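Putative NADPH:quinone reductase (Bacillus thuringiensis, PDB 3GMS) probably catalyses the NADPH-dependent reduction of quinones, as relatives in the medium-chain dehydrogenase/reductase family do, although its own substrate is not established. Local coordinates at residues K6-H11 against A308-A313; P92-G97 against A107-P112; Y192-S197 against Y202-E207; I288-V291 against Q295-F298. All coordinates share one frame; numbering follows the deposited sequence.

Interaction 1: K6-H11 against A308-A313; sequences KLIQFH and ADVKAA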
# COMPACT_ATOMS: atom_id res chain seq x y z
N LYS A 6 -12.40 22.16 2.18
CA LYS A 6 -12.01 21.93 0.81
C LYS A 6 -11.93 20.42 0.58
O LYS A 6 -11.65 19.66 1.52
CB LYS A 6 -10.64 22.56 0.57
CG LYS A 6 -10.23 22.59 -0.89
CD LYS A 6 -8.83 23.17 -1.07
CE LYS A 6 -8.70 24.57 -0.45
NZ LYS A 6 -7.67 25.34 -1.19
N LEU A 7 -12.13 19.99 -0.66
CA LEU A 7 -12.06 18.55 -0.97
C LEU A 7 -11.72 18.36 -2.42
O LEU A 7 -12.05 19.21 -3.23
CB LEU A 7 -13.39 17.84 -0.72
CG LEU A 7 -14.60 18.17 -1.60
CD1 LEU A 7 -15.50 16.94 -1.83
CD2 LEU A 7 -15.41 19.25 -0.91
N ILE A 8 -11.06 17.24 -2.73
CA ILE A 8 -10.89 16.82 -4.11
C ILE A 8 -11.93 15.74 -4.39
O ILE A 8 -12.06 14.79 -3.61
CB ILE A 8 -9.47 16.22 -4.36
CG1 ILE A 8 -8.37 17.21 -3.93
CG2 ILE A 8 -9.32 15.81 -5.81
CD1 ILE A 8 -8.48 18.59 -4.55
N GLN A 9 -12.66 15.87 -5.50
CA GLN A 9 -13.76 14.99 -5.86
C GLN A 9 -13.71 14.70 -7.36
O GLN A 9 -13.19 15.54 -8.11
CB GLN A 9 -15.06 15.74 -5.53
CG GLN A 9 -16.28 14.95 -5.62
CD GLN A 9 -17.30 15.33 -4.56
OE1 GLN A 9 -17.54 14.57 -3.64
NE2 GLN A 9 -17.92 16.50 -4.70
N PHE A 10 -14.20 13.54 -7.78
CA PHE A 10 -14.50 13.26 -9.18
C PHE A 10 -15.93 12.78 -9.28
O PHE A 10 -16.41 12.04 -8.43
CB PHE A 10 -13.56 12.24 -9.84
CG PHE A 10 -13.44 10.92 -9.09
CD1 PHE A 10 -14.06 9.78 -9.56
CD2 PHE A 10 -12.65 10.83 -7.94
CE1 PHE A 10 -13.95 8.56 -8.88
CE2 PHE A 10 -12.53 9.62 -7.24
CZ PHE A 10 -13.16 8.48 -7.72
N HIS A 11 -16.60 13.23 -10.34
CA HIS A 11 -18.03 12.94 -10.54
C HIS A 11 -18.22 11.87 -11.60
O HIS A 11 -19.30 11.30 -11.70
CB HIS A 11 -18.78 14.22 -10.92
CG HIS A 11 -18.74 15.27 -9.87
ND1 HIS A 11 -19.78 15.51 -9.00
CD2 HIS A 11 -17.77 16.16 -9.54
CE1 HIS A 11 -19.45 16.49 -8.18
NE2 HIS A 11 -18.24 16.90 -8.49
N ALA A 308 -4.87 21.95 -3.59
CA ALA A 308 -5.36 22.61 -4.82
C ALA A 308 -4.60 22.23 -6.08
O ALA A 308 -5.15 22.31 -7.18
CB ALA A 308 -5.39 24.14 -4.69
N ASP A 309 -3.34 21.83 -5.90
CA ASP A 309 -2.48 21.49 -7.01
C ASP A 309 -2.44 20.00 -7.29
O ASP A 309 -1.45 19.47 -7.81
CB ASP A 309 -1.06 21.99 -6.72
CG ASP A 309 -0.96 23.48 -6.77
OD1 ASP A 309 -1.38 24.04 -7.80
OD2 ASP A 309 -0.50 24.09 -5.76
N VAL A 310 -3.51 19.30 -6.95
CA VAL A 310 -3.54 17.83 -7.14
C VAL A 310 -3.29 17.39 -8.57
O VAL A 310 -2.56 16.41 -8.82
CB VAL A 310 -4.89 17.25 -6.59
CG1 VAL A 310 -6.07 17.83 -7.38
CG2 VAL A 310 -4.89 15.71 -6.63
N LYS A 311 -3.84 18.11 -9.55
CA LYS A 311 -3.61 17.66 -10.92
C LYS A 311 -2.13 17.60 -11.28
O LYS A 311 -1.69 16.64 -11.89
CB LYS A 311 -4.39 18.50 -11.93
CG LYS A 311 -5.88 18.21 -11.86
CD LYS A 311 -6.61 19.03 -12.92
CE LYS A 311 -8.02 18.50 -13.11
NZ LYS A 311 -8.62 19.00 -14.40
N ALA A 312 -1.38 18.62 -10.88
CA ALA A 312 0.07 18.65 -11.18
C ALA A 312 0.75 17.49 -10.48
O ALA A 312 1.62 16.82 -11.03
CB ALA A 312 0.69 19.99 -10.76
N ALA A 313 0.35 17.26 -9.25
CA ALA A 313 0.94 16.19 -8.44
C ALA A 313 0.71 14.81 -9.07
O ALA A 313 1.61 13.98 -9.14
CB ALA A 313 0.40 16.25 -6.99
O HOH W 1 -4.85 23.81 -1.28
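I8 and V310 bring the first strand of the chain against the start of a late helix. Strand 4-10 belongs to a two-stranded antiparallel sheet with strand 20-26, whereas helix 310-318 is the connecting helix of a beta-alpha-beta unit whose parallel strands are 301-306 and 326-330. The hydrophobic part of the contact is small, and a single methyl carries it from the helix side. V310 holds CG1 between its backbone N and its carbonyl carbon (chi1 62°), the crowded position on a helix, and this branch is the one that meets the strand. I8 receives it with both of its branches: CD1 lies 3.8 Å from V310 CG1, and I8 CG2 lies 4.1 Å from the same V310 CG1. The isoleucine can do so because CG1 stands beside the backbone N while the second torsion turns CD1 back (chi2 -54°), leaving CD1 and CG2 as two prongs around the valine methyl. The two side chains pass alongside one another, pointing opposite ways. Both residues are buried; I8 also packs on V22 of the partner strand, and V310 on L329 of strand 326-330.

Toward the solvent the contact becomes polar and indirect. K6 runs straight out to CD, then bends there (chi3 -56°), which carries its ammonium over to the turn before the helix. K6 NZ comes within 4.3 Å of A308 CB, and one water accepts from both sides, 3.2 Å from K6 NZ and 3.0 Å from the backbone N of A308.

Interaction 2: P92-G97 against A107-P112; sequences PLRGEG and ADFVVP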
# COMPACT_ATOMS: atom_id res chain seq x y z
N PRO A 92 -6.66 8.80 10.14
CA PRO A 92 -8.12 8.52 10.16
C PRO A 92 -8.55 7.56 9.02
O PRO A 92 -8.95 8.01 7.93
CB PRO A 92 -8.71 9.90 9.99
CG PRO A 92 -7.71 10.66 9.13
CD PRO A 92 -6.35 10.10 9.48
N LEU A 93 -8.42 6.27 9.24
CA LEU A 93 -8.49 5.29 8.14
C LEU A 93 -9.87 4.66 8.08
O LEU A 93 -10.65 4.78 9.02
CB LEU A 93 -7.39 4.24 8.30
CG LEU A 93 -5.97 4.78 8.50
CD1 LEU A 93 -4.94 3.66 8.74
CD2 LEU A 93 -5.53 5.63 7.27
N ARG A 94 -10.18 4.02 6.94
CA ARG A 94 -11.43 3.24 6.73
C ARG A 94 -12.68 4.07 6.93
O ARG A 94 -13.71 3.57 7.44
CB ARG A 94 -11.43 2.00 7.66
CG ARG A 94 -10.23 1.11 7.45
CD ARG A 94 -10.14 -0.10 8.40
NE ARG A 94 -11.33 -0.96 8.38
CZ ARG A 94 -11.44 -2.06 9.11
NH1 ARG A 94 -10.40 -2.46 9.85
NH2 ARG A 94 -12.57 -2.76 9.10
N GLY A 95 -12.59 5.34 6.55
CA GLY A 95 -13.73 6.25 6.61
C GLY A 95 -13.78 6.97 5.28
O GLY A 95 -13.75 6.34 4.20
N GLU A 96 -13.85 8.30 5.35
CA GLU A 96 -13.92 9.10 4.14
C GLU A 96 -12.61 9.15 3.38
O GLU A 96 -11.54 8.90 3.93
CB GLU A 96 -14.34 10.53 4.47
CG GLU A 96 -15.73 10.59 5.05
CD GLU A 96 -16.10 11.99 5.47
OE1 GLU A 96 -15.22 12.72 5.97
OE2 GLU A 96 -17.29 12.33 5.29
N GLY A 97 -12.71 9.55 2.10
CA GLY A 97 -11.51 9.81 1.30
C GLY A 97 -10.60 10.82 1.94
O GLY A 97 -11.05 11.80 2.53
N ALA A 107 -14.37 6.04 15.31
CA ALA A 107 -13.35 5.90 16.36
C ALA A 107 -12.58 4.58 16.33
O ALA A 107 -11.40 4.55 16.68
CB ALA A 107 -13.95 6.09 17.75
N ASP A 108 -13.25 3.49 15.96
CA ASP A 108 -12.62 2.16 15.89
C ASP A 108 -11.37 2.10 15.04
O ASP A 108 -10.48 1.29 15.27
CB ASP A 108 -13.62 1.11 15.34
CG ASP A 108 -14.73 0.80 16.32
OD1 ASP A 108 -14.77 1.46 17.39
OD2 ASP A 108 -15.54 -0.09 16.01
N PHE A 109 -11.29 2.97 14.05
CA PHE A 109 -10.26 2.83 13.03
C PHE A 109 -9.29 4.00 13.02
O PHE A 109 -8.52 4.17 12.08
CB PHE A 109 -10.90 2.69 11.65
CG PHE A 109 -11.94 1.61 11.59
CD1 PHE A 109 -11.65 0.33 12.10
CD2 PHE A 109 -13.21 1.87 11.07
CE1 PHE A 109 -12.62 -0.70 12.08
CE2 PHE A 109 -14.18 0.84 11.06
CZ PHE A 109 -13.87 -0.43 11.56
N VAL A 110 -9.38 4.84 14.05
CA VAL A 110 -8.42 5.91 14.24
C VAL A 110 -7.11 5.36 14.83
O VAL A 110 -7.09 4.75 15.90
CB VAL A 110 -9.04 7.02 15.15
CG1 VAL A 110 -8.00 8.00 15.53
CG2 VAL A 110 -10.20 7.73 14.43
N VAL A 111 -6.00 5.53 14.12
CA VAL A 111 -4.71 5.04 14.59
C VAL A 111 -3.86 6.15 15.21
O VAL A 111 -3.40 7.05 14.50
CB VAL A 111 -3.88 4.39 13.42
CG1 VAL A 111 -2.56 3.86 13.91
CG2 VAL A 111 -4.70 3.29 12.69
N PRO A 112 -3.62 6.09 16.54
CA PRO A 112 -2.78 7.09 17.20
C PRO A 112 -1.36 7.03 16.70
O PRO A 112 -0.84 5.94 16.53
CB PRO A 112 -2.81 6.64 18.68
CG PRO A 112 -4.07 5.84 18.82
CD PRO A 112 -4.15 5.09 17.49
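A cation-pi stack between R94 and F109 dominates this contact, which joins the loop after strand 89-92 to the turn leading into strand 110-112 within the GroES-like domain. The guanidinium of R94 lies nearly flat on the phenyl ring, with the planes only 17° apart and the centres 3.9 Å from each other. The overlap favours one side of the ring: R94 CZ sits closest to F109 CE1, at 3.5 Å. A bend in the arginine chain at chi3 (55°) folds it over the aromatic face, and its aliphatic part takes part too, with R94 CD making a CH-pi contact 4.3 Å from the centroid of the F109 ring. D108 CB covers the opposite face of that ring, so the phenyl group is held between its own neighbour in sequence and the arginine.

Beside the stack, F109 CB rests 3.4 Å from the backbone oxygen L93 O. L93 CD1 then meets V111 CG2 at 4.0 Å, an apolar contact in which the two side chains cross obliquely. P92 and V110 form an antiparallel non-hydrogen-bonded pair, their CA atoms 4.9 Å apart.

On one side, P92 and V110 turn to strands 34-43 and 102-106. On the other, L93 and V111 pack on W280 and F284 of helix 277-292, and R94 makes a second cation-pi contact with W280, linking the loop and the strand to that helix.

Interaction 3: Y192-S197 against Y202-E207; sequences YVIDTS and YETVME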
# COMPACT_ATOMS: atom_id res chain seq x y z
N TYR A 192 18.93 -11.38 -3.25
CA TYR A 192 19.31 -11.35 -4.65
C TYR A 192 18.30 -10.49 -5.40
O TYR A 192 17.13 -10.41 -5.01
CB TYR A 192 19.28 -12.77 -5.22
CG TYR A 192 20.07 -12.92 -6.51
CD1 TYR A 192 21.43 -13.23 -6.48
CD2 TYR A 192 19.45 -12.72 -7.75
CE1 TYR A 192 22.16 -13.36 -7.67
CE2 TYR A 192 20.16 -12.85 -8.95
CZ TYR A 192 21.52 -13.17 -8.89
OH TYR A 192 22.22 -13.29 -10.08
N VAL A 193 18.73 -9.87 -6.48
CA VAL A 193 17.84 -9.11 -7.30
C VAL A 193 17.94 -9.65 -8.70
O VAL A 193 19.01 -9.64 -9.31
CB VAL A 193 18.13 -7.57 -7.26
CG1 VAL A 193 17.23 -6.81 -8.25
CG2 VAL A 193 18.00 -7.04 -5.85
N ILE A 194 16.83 -10.16 -9.20
CA ILE A 194 16.73 -10.57 -10.60
C ILE A 194 16.19 -9.46 -11.48
O ILE A 194 14.99 -9.10 -11.43
CB ILE A 194 15.88 -11.86 -10.79
CG1 ILE A 194 16.31 -12.97 -9.81
CG2 ILE A 194 15.90 -12.29 -12.27
CD1 ILE A 194 15.50 -14.31 -9.96
N ASP A 195 17.08 -8.93 -12.32
CA ASP A 195 16.72 -7.88 -13.23
C ASP A 195 16.36 -8.55 -14.53
O ASP A 195 17.24 -9.07 -15.22
CB ASP A 195 17.90 -6.90 -13.39
CG ASP A 195 17.69 -5.86 -14.48
OD1 ASP A 195 16.68 -5.85 -15.20
OD2 ASP A 195 18.59 -5.00 -14.61
N THR A 196 15.06 -8.57 -14.84
CA THR A 196 14.54 -9.32 -15.98
C THR A 196 14.81 -8.67 -17.34
O THR A 196 14.51 -9.26 -18.36
CB THR A 196 13.03 -9.69 -15.84
OG1 THR A 196 12.25 -8.51 -15.67
CG2 THR A 196 12.79 -10.64 -14.66
N SER A 197 15.35 -7.45 -17.37
CA SER A 197 15.83 -6.91 -18.64
C SER A 197 17.19 -7.53 -18.97
O SER A 197 17.66 -7.44 -20.10
CB SER A 197 15.91 -5.39 -18.64
OG SER A 197 16.83 -4.93 -17.67
N TYR A 202 12.74 -17.59 -14.59
CA TYR A 202 12.65 -19.01 -14.18
C TYR A 202 14.02 -19.66 -13.94
O TYR A 202 14.29 -20.22 -12.88
CB TYR A 202 11.83 -19.81 -15.20
CG TYR A 202 11.75 -21.29 -14.87
CD1 TYR A 202 10.85 -21.77 -13.90
CD2 TYR A 202 12.59 -22.22 -15.50
CE1 TYR A 202 10.78 -23.11 -13.58
CE2 TYR A 202 12.52 -23.57 -15.18
CZ TYR A 202 11.62 -24.02 -14.22
OH TYR A 202 11.55 -25.36 -13.89
N GLU A 203 14.90 -19.55 -14.92
CA GLU A 203 16.21 -20.23 -14.78
C GLU A 203 17.04 -19.71 -13.60
O GLU A 203 17.73 -20.49 -12.94
CB GLU A 203 16.98 -20.16 -16.11
CG GLU A 203 16.46 -21.17 -17.18
CD GLU A 203 16.65 -22.68 -16.80
OE1 GLU A 203 15.73 -23.49 -17.10
OE2 GLU A 203 17.70 -23.06 -16.22
N THR A 204 16.97 -18.40 -13.31
CA THR A 204 17.76 -17.85 -12.21
C THR A 204 17.23 -18.32 -10.88
O THR A 204 18.01 -18.65 -9.98
CB THR A 204 17.88 -16.30 -12.25
OG1 THR A 204 18.31 -15.88 -13.56
CG2 THR A 204 18.87 -15.83 -11.23
N VAL A 205 15.90 -18.34 -10.73
CA VAL A 205 15.34 -18.85 -9.48
C VAL A 205 15.76 -20.31 -9.27
O VAL A 205 16.09 -20.73 -8.14
CB VAL A 205 13.80 -18.75 -9.43
CG1 VAL A 205 13.28 -19.39 -8.16
CG2 VAL A 205 13.39 -17.29 -9.54
N MET A 206 15.72 -21.05 -10.36
CA MET A 206 16.14 -22.47 -10.35
C MET A 206 17.61 -22.60 -9.89
O MET A 206 17.92 -23.38 -8.99
CB MET A 206 15.81 -23.18 -11.69
CG MET A 206 14.27 -23.45 -11.90
SD MET A 206 13.53 -24.52 -10.67
CE MET A 206 14.25 -26.04 -11.33
N GLU A 207 18.49 -21.74 -10.40
CA GLU A 207 19.89 -21.72 -9.90
C GLU A 207 19.95 -21.35 -8.42
O GLU A 207 20.63 -22.02 -7.63
CB GLU A 207 20.78 -20.84 -10.79
CG GLU A 207 22.25 -20.78 -10.30
CD GLU A 207 23.21 -20.33 -11.40
OE1 GLU A 207 22.73 -20.00 -12.51
OE2 GLU A 207 24.45 -20.32 -11.16
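Y192 and I194, on an edge strand of the Rossmann-type nucleotide-binding domain, meet T204 and V205 on the helix that follows. I194 reaches the helix with the end of its longer branch: CD1 lies 3.7 Å from V205 CG2 and, approaching tip to tip, I194 CD1 lies 3.9 Å from T204 CB. CG1 stands beside the backbone N with CD1 extended beyond it (chi2 -179°), giving the branch its full reach. T204 turns its methyl to the strand, and T204 CG2 comes 4.0 Å from Y192 CE2, the tyrosine crossing it at about a right angle. The threonine hydroxyl bonds to the carbonyl of P200 one turn earlier.

Strand 192-195 is one of the two outermost strands of a parallel sheet (order 3-2-1-4-5-6), and helix 201-208 lies in the connection leading from this edge to strand 214-219, beyond strand 147-150. The two segment axes run nearly antiparallel, at 160°, and approach to 9.8 Å. At the end of the strand, D195 forms an Asx turn: its OD1 accepts from the backbone N of S197 at 3.0 Å, and S197 OG donates to D195 OD1 at 2.6 Å, both from one face of the carboxylate plane.

Interaction 4: I288-V291 against Q295-F298; sequences IRLV and QLRF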
# COMPACT_ATOMS: atom_id res chain seq x y z
N ILE A 288 4.21 0.45 14.10
CA ILE A 288 4.73 1.69 14.69
C ILE A 288 6.01 1.39 15.50
O ILE A 288 7.00 2.11 15.37
CB ILE A 288 3.65 2.38 15.54
CG1 ILE A 288 2.60 3.03 14.61
CG2 ILE A 288 4.28 3.38 16.54
CD1 ILE A 288 1.33 3.48 15.36
N ARG A 289 6.01 0.32 16.30
CA ARG A 289 7.23 -0.10 17.01
C ARG A 289 8.39 -0.38 16.05
O ARG A 289 9.52 0.03 16.32
CB ARG A 289 7.02 -1.33 17.89
CG ARG A 289 5.88 -1.23 18.85
CD ARG A 289 5.84 0.04 19.65
NE ARG A 289 4.72 -0.06 20.58
CZ ARG A 289 3.49 0.39 20.33
NH1 ARG A 289 3.22 1.05 19.22
NH2 ARG A 289 2.55 0.20 21.26
N LEU A 290 8.10 -1.06 14.93
CA LEU A 290 9.13 -1.39 13.92
C LEU A 290 9.74 -0.12 13.30
O LEU A 290 10.97 -0.05 13.08
CB LEU A 290 8.58 -2.29 12.82
CG LEU A 290 8.28 -3.75 13.22
CD1 LEU A 290 7.58 -4.49 12.08
CD2 LEU A 290 9.55 -4.48 13.71
N VAL A 291 8.90 0.87 13.05
CA VAL A 291 9.38 2.16 12.57
C VAL A 291 10.19 2.89 13.65
O VAL A 291 11.28 3.38 13.38
CB VAL A 291 8.24 3.05 12.05
CG1 VAL A 291 8.77 4.45 11.61
CG2 VAL A 291 7.56 2.37 10.87
N GLN A 295 13.71 -0.57 12.33
CA GLN A 295 13.73 -1.85 11.59
C GLN A 295 13.03 -1.71 10.25
O GLN A 295 13.32 -2.41 9.28
CB GLN A 295 13.07 -2.93 12.42
CG GLN A 295 13.86 -3.26 13.68
CD GLN A 295 13.09 -4.13 14.61
OE1 GLN A 295 12.46 -3.64 15.54
NE2 GLN A 295 13.10 -5.42 14.35
N LEU A 296 12.10 -0.78 10.22
CA LEU A 296 11.34 -0.48 9.03
C LEU A 296 11.45 1.01 8.67
O LEU A 296 11.20 1.86 9.51
CB LEU A 296 9.89 -0.83 9.32
CG LEU A 296 8.98 -1.22 8.18
CD1 LEU A 296 9.57 -2.32 7.30
CD2 LEU A 296 7.63 -1.65 8.80
N ARG A 297 11.82 1.33 7.44
CA ARG A 297 11.91 2.72 7.00
C ARG A 297 11.15 2.89 5.70
O ARG A 297 11.12 1.97 4.87
CB ARG A 297 13.37 3.13 6.77
CG ARG A 297 14.23 3.09 8.04
CD ARG A 297 15.66 3.50 7.69
NE ARG A 297 16.35 2.39 7.03
CZ ARG A 297 17.37 2.52 6.18
NH1 ARG A 297 17.83 3.73 5.87
NH2 ARG A 297 17.93 1.44 5.65
N PHE A 298 10.52 4.05 5.52
CA PHE A 298 9.65 4.22 4.35
C PHE A 298 10.38 5.02 3.30
O PHE A 298 11.55 5.37 3.50
CB PHE A 298 8.27 4.81 4.73
CG PHE A 298 7.50 4.00 5.74
CD1 PHE A 298 7.61 2.60 5.78
CD2 PHE A 298 6.65 4.62 6.65
CE1 PHE A 298 6.91 1.84 6.73
CE2 PHE A 298 5.93 3.87 7.57
CZ PHE A 298 6.06 2.46 7.61
O HOH W 2 12.33 3.94 10.81
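V291 sets CG1 anti to its backbone N (chi1 177°), which leaves CG2 beside that N and directed at the ring of F298. The methyl carbon V291 CG2 stands 3.6 Å from F298 CZ, the two side chains crossing at about a right angle. In Q295 the first torsion (chi1 -67°) places CG beside the backbone N, and the chain then extends so that its amide end passes L290; L290 CD2 lies 3.5 Å from Q295 OE1. The CB atoms of L290 and L296 pack 4.0 Å apart.

The backbone is joined through one carbonyl. L290 O accepts from Q295 N at 2.9 Å, the donor lying almost straight beyond the oxygen (C=O...N 165°). The same L290 O accepts from L296 N at 3.2 Å, this second donor standing well above the carbonyl plane. Two N-H groups thus grip one oxygen. Next to it, V291 CA makes a C-H...O contact with L296 O at 3.6 Å, and a water donates to both V291 O and L296 O.

L290 and F298 also reach helix 127-139, while L296 packs on helix 156-168, where the side chain of Q163 accepts from R297 N. The pattern is that of a helix C terminus, where a last-turn carbonyl accepts from backbone N-H groups of the chain leaving helix 277-292, which here heads off across the helix direction toward strand 301-306.

How the interactions relate
From the N terminus, strand 4-10 opens the widest loop, which closes only at 308-313; interaction 1 thus encloses the other three, and none of them cross. Interaction 2 comes first, a short closure between 92-97 and 107-112 within the GroES-like domain. Interaction 3 follows in the nucleotide-binding domain, on the opposite side of the chain's centre from interactions 1 and 2, its centre about 40 Å from that of interaction 2. Interaction 4 then closes the turn after helix 277-292, from which the chain continues toward strand 301-306. Interactions 2 and 4 touch directly: I288 CD1 packs 3.5 Å from P112 O, joining strand 110-112 to that helix.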